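Local coordinates for ectonucleoside triphosphate diphosphohydrolase 4 (Homo sapiens, PDB 6WG5), which belongs to the GDA1/CD39 family and adopts the two-lobed fold of the actin, hexokinase and Hsp70 superfamily, at residues K82-K87 with L110-E115; G134-P139 with K173-Y178; S163-E168 with L485-F490. All blocks are in the same frame, centred on the assembly; numbering follows the deposited sequence.

Contact 1 of 3, residues K82-K87 with L110-E115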
# COMPACT_ATOMS: atom_id res chain seq x y z
N LYS A 82 -3.77 20.38 -13.05
CA LYS A 82 -2.86 19.49 -12.34
C LYS A 82 -3.39 19.20 -10.94
O LYS A 82 -4.08 20.05 -10.35
CB LYS A 82 -1.46 20.09 -12.23
CG LYS A 82 -0.80 20.40 -13.56
CD LYS A 82 -0.51 19.14 -14.35
CE LYS A 82 0.19 19.46 -15.66
NZ LYS A 82 0.52 18.23 -16.43
N PRO A 83 -3.08 18.04 -10.37
CA PRO A 83 -3.53 17.76 -9.00
C PRO A 83 -2.88 18.70 -8.00
O PRO A 83 -1.66 18.93 -8.04
CB PRO A 83 -3.10 16.30 -8.78
CG PRO A 83 -1.97 16.10 -9.72
CD PRO A 83 -2.27 16.94 -10.92
N VAL A 84 -3.69 19.26 -7.11
CA VAL A 84 -3.22 20.20 -6.10
C VAL A 84 -2.42 19.45 -5.05
O VAL A 84 -2.97 19.01 -4.03
CB VAL A 84 -4.40 20.96 -5.47
CG1 VAL A 84 -3.92 21.90 -4.37
CG2 VAL A 84 -5.16 21.73 -6.55
N VAL A 85 -1.12 19.31 -5.27
CA VAL A 85 -0.24 18.59 -4.36
C VAL A 85 1.05 19.37 -4.20
O VAL A 85 1.54 20.00 -5.15
CB VAL A 85 0.05 17.16 -4.87
CG1 VAL A 85 0.94 16.40 -3.89
CG2 VAL A 85 -1.25 16.40 -5.12
N MET A 86 1.61 19.34 -2.99
CA MET A 86 2.92 19.92 -2.71
C MET A 86 3.65 19.00 -1.74
O MET A 86 3.04 18.36 -0.89
CB MET A 86 2.81 21.33 -2.12
CG MET A 86 4.12 21.87 -1.56
SD MET A 86 4.06 23.62 -1.11
CE MET A 86 4.29 24.38 -2.72
N LYS A 87 4.98 18.96 -1.88
CA LYS A 87 5.82 18.10 -1.06
C LYS A 87 6.98 18.90 -0.49
O LYS A 87 7.50 19.81 -1.14
CB LYS A 87 6.35 16.90 -1.86
CG LYS A 87 5.27 16.08 -2.54
CD LYS A 87 5.84 14.82 -3.18
CE LYS A 87 4.74 13.96 -3.79
NZ LYS A 87 5.29 12.72 -4.41
N LEU A 110 0.50 24.36 4.28
CA LEU A 110 -0.82 24.89 4.58
C LEU A 110 -1.09 26.18 3.81
O LEU A 110 -2.22 26.41 3.36
CB LEU A 110 -0.97 25.12 6.08
CG LEU A 110 -0.77 23.88 6.96
CD1 LEU A 110 -0.99 24.23 8.42
CD2 LEU A 110 -1.71 22.74 6.55
N ASN A 111 -0.08 27.03 3.65
CA ASN A 111 -0.23 28.20 2.79
C ASN A 111 -0.54 27.78 1.36
O ASN A 111 -1.34 28.43 0.68
CB ASN A 111 1.04 29.05 2.84
CG ASN A 111 1.26 29.70 4.19
OD1 ASN A 111 0.33 30.27 4.77
ND2 ASN A 111 2.48 29.61 4.70
N PHE A 112 0.08 26.70 0.89
CA PHE A 112 -0.23 26.17 -0.43
C PHE A 112 -1.71 25.80 -0.53
O PHE A 112 -2.38 26.15 -1.51
CB PHE A 112 0.65 24.96 -0.73
CG PHE A 112 0.32 24.26 -2.01
CD1 PHE A 112 0.90 24.67 -3.21
CD2 PHE A 112 -0.56 23.19 -2.03
CE1 PHE A 112 0.60 24.02 -4.39
CE2 PHE A 112 -0.86 22.55 -3.21
CZ PHE A 112 -0.28 22.96 -4.39
N ALA A 113 -2.23 25.09 0.47
CA ALA A 113 -3.64 24.72 0.47
C ALA A 113 -4.53 25.95 0.60
O ALA A 113 -5.55 26.06 -0.10
CB ALA A 113 -3.92 23.74 1.61
N ALA A 114 -4.17 26.89 1.48
CA ALA A 114 -4.99 28.07 1.69
C ALA A 114 -5.09 28.92 0.42
O ALA A 114 -6.09 29.62 0.22
CB ALA A 114 -4.43 28.91 2.83
N GLU A 115 -4.06 28.87 -0.43
CA GLU A 115 -4.12 29.59 -1.70
C GLU A 115 -5.22 29.04 -2.60
O GLU A 115 -6.03 29.79 -3.15
CB GLU A 115 -2.76 29.52 -2.41
CG GLU A 115 -1.89 30.75 -2.23
CD GLU A 115 -0.60 30.66 -3.02
OE1 GLU A 115 -0.15 29.53 -3.29
OE2 GLU A 115 -0.04 31.73 -3.37

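Contact 2 of 3, residues G134-P139 with K173-Y178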
# COMPACT_ATOMS: atom_id res chain seq x y z
N GLY A 134 7.74 7.66 10.29
CA GLY A 134 8.69 8.57 10.91
C GLY A 134 8.38 8.85 12.36
O GLY A 134 9.27 8.91 13.21
N MET A 135 7.09 9.03 12.68
CA MET A 135 6.67 9.35 14.03
C MET A 135 6.37 8.11 14.87
O MET A 135 6.31 8.21 16.10
CB MET A 135 5.42 10.23 13.99
CG MET A 135 5.68 11.64 13.48
SD MET A 135 6.19 12.77 14.79
CE MET A 135 4.67 12.91 15.74
N ARG A 136 6.17 6.95 14.23
CA ARG A 136 5.82 5.75 14.98
C ARG A 136 6.96 5.29 15.87
O ARG A 136 6.72 4.78 16.98
CB ARG A 136 5.42 4.64 14.00
CG ARG A 136 3.99 4.15 14.14
CD ARG A 136 3.66 3.18 13.02
NE ARG A 136 2.89 3.82 11.95
CZ ARG A 136 2.95 3.48 10.67
NH1 ARG A 136 3.76 2.51 10.27
NH2 ARG A 136 2.21 4.12 9.78
N ILE A 137 8.21 5.45 15.41
CA ILE A 137 9.36 4.96 16.17
C ILE A 137 9.92 6.00 17.13
O ILE A 137 10.91 5.72 17.81
CB ILE A 137 10.49 4.47 15.23
CG1 ILE A 137 10.77 5.50 14.12
CG2 ILE A 137 10.13 3.11 14.64
CD1 ILE A 137 11.98 5.17 13.28
N LEU A 138 9.33 7.19 17.20
CA LEU A 138 9.73 8.15 18.21
C LEU A 138 9.17 7.73 19.57
O LEU A 138 8.17 7.01 19.65
CB LEU A 138 9.23 9.55 17.87
CG LEU A 138 9.85 10.30 16.69
CD1 LEU A 138 9.48 11.77 16.77
CD2 LEU A 138 11.36 10.13 16.63
N PRO A 139 9.80 8.16 20.66
CA PRO A 139 9.21 7.93 21.98
C PRO A 139 7.84 8.59 22.07
O PRO A 139 7.65 9.72 21.62
CB PRO A 139 10.21 8.56 22.95
CG PRO A 139 11.49 8.63 22.18
CD PRO A 139 11.10 8.85 20.76
N LYS A 173 -1.54 -0.58 10.29
CA LYS A 173 -2.82 -1.20 9.96
C LYS A 173 -3.78 -0.18 9.36
O LYS A 173 -4.44 -0.45 8.35
CB LYS A 173 -3.42 -1.84 11.21
CG LYS A 173 -4.67 -2.66 10.98
CD LYS A 173 -5.58 -2.59 12.20
CE LYS A 173 -6.41 -3.85 12.38
NZ LYS A 173 -7.17 -3.80 13.66
N GLN A 174 -3.87 1.01 9.97
CA GLN A 174 -4.73 2.05 9.43
C GLN A 174 -4.26 2.49 8.05
O GLN A 174 -5.07 2.75 7.16
CB GLN A 174 -4.76 3.25 10.37
CG GLN A 174 -5.41 2.99 11.72
CD GLN A 174 -5.41 4.21 12.61
OE1 GLN A 174 -4.47 4.45 13.36
NE2 GLN A 174 -6.47 5.01 12.51
N GLU A 175 -2.94 2.58 7.85
CA GLU A 175 -2.42 2.96 6.54
C GLU A 175 -2.82 1.94 5.49
O GLU A 175 -3.18 2.31 4.36
CB GLU A 175 -0.90 3.11 6.61
CG GLU A 175 -0.31 3.94 5.48
CD GLU A 175 1.20 3.97 5.51
OE1 GLU A 175 1.79 3.60 6.55
OE2 GLU A 175 1.81 4.35 4.48
N GLY A 176 -2.77 0.65 5.83
CA GLY A 176 -3.20 -0.37 4.90
C GLY A 176 -4.68 -0.29 4.58
O GLY A 176 -5.08 -0.43 3.42
N VAL A 177 -5.51 -0.04 5.60
CA VAL A 177 -6.94 0.11 5.37
C VAL A 177 -7.20 1.29 4.45
O VAL A 177 -7.93 1.18 3.45
CB VAL A 177 -7.70 0.25 6.70
CG1 VAL A 177 -9.19 0.49 6.45
CG2 VAL A 177 -7.50 -0.98 7.56
N TYR A 178 -6.61 2.45 4.76
CA TYR A 178 -6.82 3.63 3.94
C TYR A 178 -6.40 3.38 2.49
O TYR A 178 -7.09 3.80 1.56
CB TYR A 178 -6.04 4.82 4.51
CG TYR A 178 -6.58 5.36 5.82
CD1 TYR A 178 -7.93 5.28 6.13
CD2 TYR A 178 -5.73 5.97 6.74
CE1 TYR A 178 -8.42 5.78 7.32
CE2 TYR A 178 -6.22 6.48 7.93
CZ TYR A 178 -7.56 6.38 8.22
OH TYR A 178 -8.05 6.88 9.40

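Contact 3 of 3, residues S163-E168 with L485-F490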
# COMPACT_ATOMS: atom_id res chain seq x y z
N SER A 163 -8.97 20.02 15.00
CA SER A 163 -9.19 19.67 16.40
C SER A 163 -8.19 18.60 16.80
O SER A 163 -7.34 18.17 16.01
CB SER A 163 -10.62 19.20 16.63
OG SER A 163 -11.56 20.20 16.26
N ASP A 164 -8.30 18.15 18.06
CA ASP A 164 -7.39 17.13 18.58
C ASP A 164 -7.39 15.89 17.70
O ASP A 164 -6.33 15.35 17.37
CB ASP A 164 -7.79 16.77 20.01
CG ASP A 164 -7.03 15.57 20.55
OD1 ASP A 164 -5.83 15.45 20.25
OD2 ASP A 164 -7.64 14.76 21.27
N SER A 165 -8.57 15.42 17.30
CA SER A 165 -8.67 14.21 16.50
C SER A 165 -8.11 14.38 15.10
O SER A 165 -7.84 13.38 14.42
CB SER A 165 -10.13 13.75 16.42
OG SER A 165 -10.98 14.82 16.04
N HIS A 166 -7.93 15.62 14.64
CA HIS A 166 -7.49 15.86 13.27
C HIS A 166 -5.99 15.66 13.09
O HIS A 166 -5.54 15.44 11.96
CB HIS A 166 -7.87 17.28 12.84
CG HIS A 166 -9.35 17.48 12.68
ND1 HIS A 166 -9.91 17.94 11.51
CD2 HIS A 166 -10.38 17.28 13.54
CE1 HIS A 166 -11.22 18.02 11.65
NE2 HIS A 166 -11.53 17.62 12.88
N ALA A 167 -5.21 15.73 14.17
CA ALA A 167 -3.78 15.46 14.13
C ALA A 167 -3.52 14.16 14.87
O ALA A 167 -3.87 14.03 16.05
CB ALA A 167 -2.99 16.61 14.76
N GLU A 168 -2.90 13.20 14.19
CA GLU A 168 -2.81 11.85 14.72
C GLU A 168 -1.67 11.11 14.04
O GLU A 168 -1.35 11.36 12.88
CB GLU A 168 -4.13 11.10 14.53
CG GLU A 168 -4.10 9.62 14.86
CD GLU A 168 -5.38 8.91 14.49
OE1 GLU A 168 -5.58 7.76 14.92
OE2 GLU A 168 -6.20 9.51 13.75
N LEU A 485 -11.86 9.99 2.61
CA LEU A 485 -13.15 9.35 2.37
C LEU A 485 -13.74 8.79 3.65
O LEU A 485 -14.96 8.87 3.88
CB LEU A 485 -13.00 8.26 1.31
CG LEU A 485 -14.28 7.65 0.74
CD1 LEU A 485 -15.10 8.70 -0.00
CD2 LEU A 485 -13.94 6.50 -0.19
N TYR A 486 -12.89 8.23 4.52
CA TYR A 486 -13.38 7.67 5.77
C TYR A 486 -13.70 8.77 6.79
O TYR A 486 -14.70 8.68 7.51
CB TYR A 486 -12.35 6.70 6.35
CG TYR A 486 -12.84 5.97 7.58
CD1 TYR A 486 -12.39 6.31 8.84
CD2 TYR A 486 -13.77 4.94 7.47
CE1 TYR A 486 -12.84 5.65 9.97
CE2 TYR A 486 -14.23 4.28 8.59
CZ TYR A 486 -13.76 4.63 9.84
OH TYR A 486 -14.21 3.97 10.95
N ARG A 487 -12.86 9.81 6.87
CA ARG A 487 -13.08 10.85 7.87
C ARG A 487 -14.31 11.69 7.57
O ARG A 487 -14.96 12.19 8.49
CB ARG A 487 -11.84 11.74 7.99
CG ARG A 487 -10.57 11.03 8.48
CD ARG A 487 -10.78 10.33 9.82
NE ARG A 487 -11.30 11.23 10.85
CZ ARG A 487 -10.55 11.94 11.69
NH1 ARG A 487 -9.23 11.87 11.65
NH2 ARG A 487 -11.14 12.73 12.59
N THR A 488 -14.67 11.84 6.29
CA THR A 488 -15.80 12.67 5.89
C THR A 488 -17.07 11.85 5.65
O THR A 488 -18.03 12.35 5.06
CB THR A 488 -15.46 13.46 4.62
OG1 THR A 488 -15.17 12.56 3.55
CG2 THR A 488 -14.28 14.38 4.86
N ARG A 489 -17.10 10.59 6.11
CA ARG A 489 -18.17 9.68 5.73
C ARG A 489 -19.53 10.10 6.28
O ARG A 489 -20.56 9.61 5.79
CB ARG A 489 -17.84 8.27 6.19
CG ARG A 489 -17.83 8.08 7.70
CD ARG A 489 -17.08 6.82 8.08
NE ARG A 489 -17.29 6.40 9.46
CZ ARG A 489 -16.57 6.83 10.50
NH1 ARG A 489 -16.83 6.37 11.71
NH2 ARG A 489 -15.58 7.70 10.33
N PHE A 490 -19.58 10.99 7.27
CA PHE A 490 -20.84 11.40 7.87
C PHE A 490 -21.40 12.69 7.28
O PHE A 490 -22.58 12.98 7.51
CB PHE A 490 -20.68 11.56 9.39
CG PHE A 490 -20.50 10.27 10.13
CD1 PHE A 490 -21.36 9.20 9.90
CD2 PHE A 490 -19.47 10.11 11.04
CE1 PHE A 490 -21.20 8.01 10.57
CE2 PHE A 490 -19.30 8.92 11.72
CZ PHE A 490 -20.17 7.86 11.48

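Contact 1 of 3, residues K82-K87 with L110-E115
Phe112 presents one face of its ring to Met86 of the neighbouring strand, and the first part of the methionine side chain lies straight over it. Met86 CB sits 3.8 Å from the ring centroid of Phe112 and only 8° off the ring normal, a CH-pi contact. The rest of the methionine runs back toward the root of the phenylalanine. Met86 SD is 4.5 Å from the same Phe112 centroid but 42° off the normal, so this Met-aromatic contact is oblique. A bend at the last torsion of Met86 turns the methyl group in, and CE ends 3.4 Å from Phe112 CD1.

The far end of the ring meets the residues before the methionine. Val84 CG1 approaches Phe112 CE2 obliquely at 3.3 Å, while the carbonyl oxygen Val85 O lies 3.6 Å from Phe112 CZ. Val85 itself points its CB away from the helix, and its side chain touches Phe56 and Gln75, so it contributes backbone here. Phe112 reaches this far because its CG stands anti to the backbone N (chi1 174°), which throws the ring off the helix toward the strand.

Val84 is the centre of an inverse gamma turn, and its backbone is bonded to Met76, as that of Met86 is to Val55. His116, one helical turn on from Phe112, meets the phenylalanine ring and also touches Val84; Leu109 adds to the cover on Met86. No hydrogen bond crosses between the two segments, and the join is mainly apolar, with one backbone oxygen near the ring. Strands 74-75 and 85-88 both pair with 53-61, and helix 107-116 packed on them is consistent with the helix after the third strand of a ribonuclease H-like core.

Contact 2 of 3, residues G134-P139 with K173-Y178
Arg136 and Glu175 reach toward each other from two helices and cross obliquely, with the guanidinium and carboxylate planes 56° apart. The backbones stay well separated: Arg136 CA and Glu175 CA, the closest pair across the segments, are 12.1 Å apart, so the contact is made by the ends of two long side chains.

One amino group of the arginine does the touching. Arg136 NH2 donates to Glu175 OE1 at 3.3 Å, with an N-H...O angle of 164°, in a long but fairly straight salt bridge. From the arginine's side the oxygen sits at the edge of the guanidinium, practically in its plane. From the glutamate's side the approach is less regular, since OE1 is met on its anti side and from somewhat out of the carboxylate plane. Glu175 carries CG anti to its backbone N (chi1 -160°) and is extended beyond it, which carries the carboxylate across toward the arginine. Arg136 instead bends at its third torsion, and that turns the guanidinium edge to the acceptor.

The carboxylate is not the arginine's strongest polar partner. Arg136 NE is bonded to Ile170 O, in the short link between strand 167-169 and helix 172-186, so one guanidinium grips both the link and the first turn of the helix that follows it. This second bond also limits how the group can rotate.

Thr132 and Trp479 touch the Glu175 side chain. Short helix 133-136 follows strand 127-131, and Pro139 takes the N-cap position of the longer helix 140-157. Helix 172-186 also packs on helix 479-487 through Tyr178 on Trp479 and Ala483, and on strand 255-259 of the second sheet, where Val177 lies on Ala256 and Phe258.

Contact 3 of 3, residues S163-E168 with L485-F490
Arg487 leaves its helix with CG beside the backbone N, then bends twice, at chi2 (-56°) and chi3 (-54°), and this curl delivers the guanidinium to the carbonyl of Ser165. The site lies on the ribonuclease H-like lobe, where the last turn of helix 479-487 reaches the 3-10 turn 164-166 ahead of strand 167-169. Arg487 NH1 donates to Ser165 O at 3.4 Å and 160°, a weak bond in which the oxygen sits at the guanidinium edge, near its plane. The serine hydroxyl adds only proximity, with Ser165 OG 4.0 Å from Arg487 NH2.

Glu168 is another neighbour. Its OE2 stands 4.4 Å from Arg487 NH1 but well out of the guanidinium plane, so any attraction is probably between charges alone, with no N-H pointing at the oxygen. The turn has its own tie to strand 127-131: His166 ND1 is bonded to Leu127 O and its ring stacks on Tyr128.

Past the helix the chain folds on itself. The Arg489 guanidinium lies between Tyr486 and Phe490, one on each face, and Arg489 NH2 donates to Tyr486 O at 3.1 Å from above the carbonyl plane.

From the N terminus, contact 1 comes first: 82-87 leads through a longer connection, with helix 102-105 in it, to helix 107-116, which folds back on the strand, and that loop is closed before the others open. Contact 2 starts at 134-139, just after strand 127-131. Contact 3 starts at 163-168, inside the loop that contact 2 closes at 173-178, and finishes only at 485-490, so the two cross. They also touch, Gln174 NE2 lying 3.8 Å from Glu168 OE1. Contacts 1 and 3 reach the same sheet, with centres about 19 Å apart. Contact 2 ties two helical parts of that lobe together, while contact 3 brings a late helix of the chain back to it.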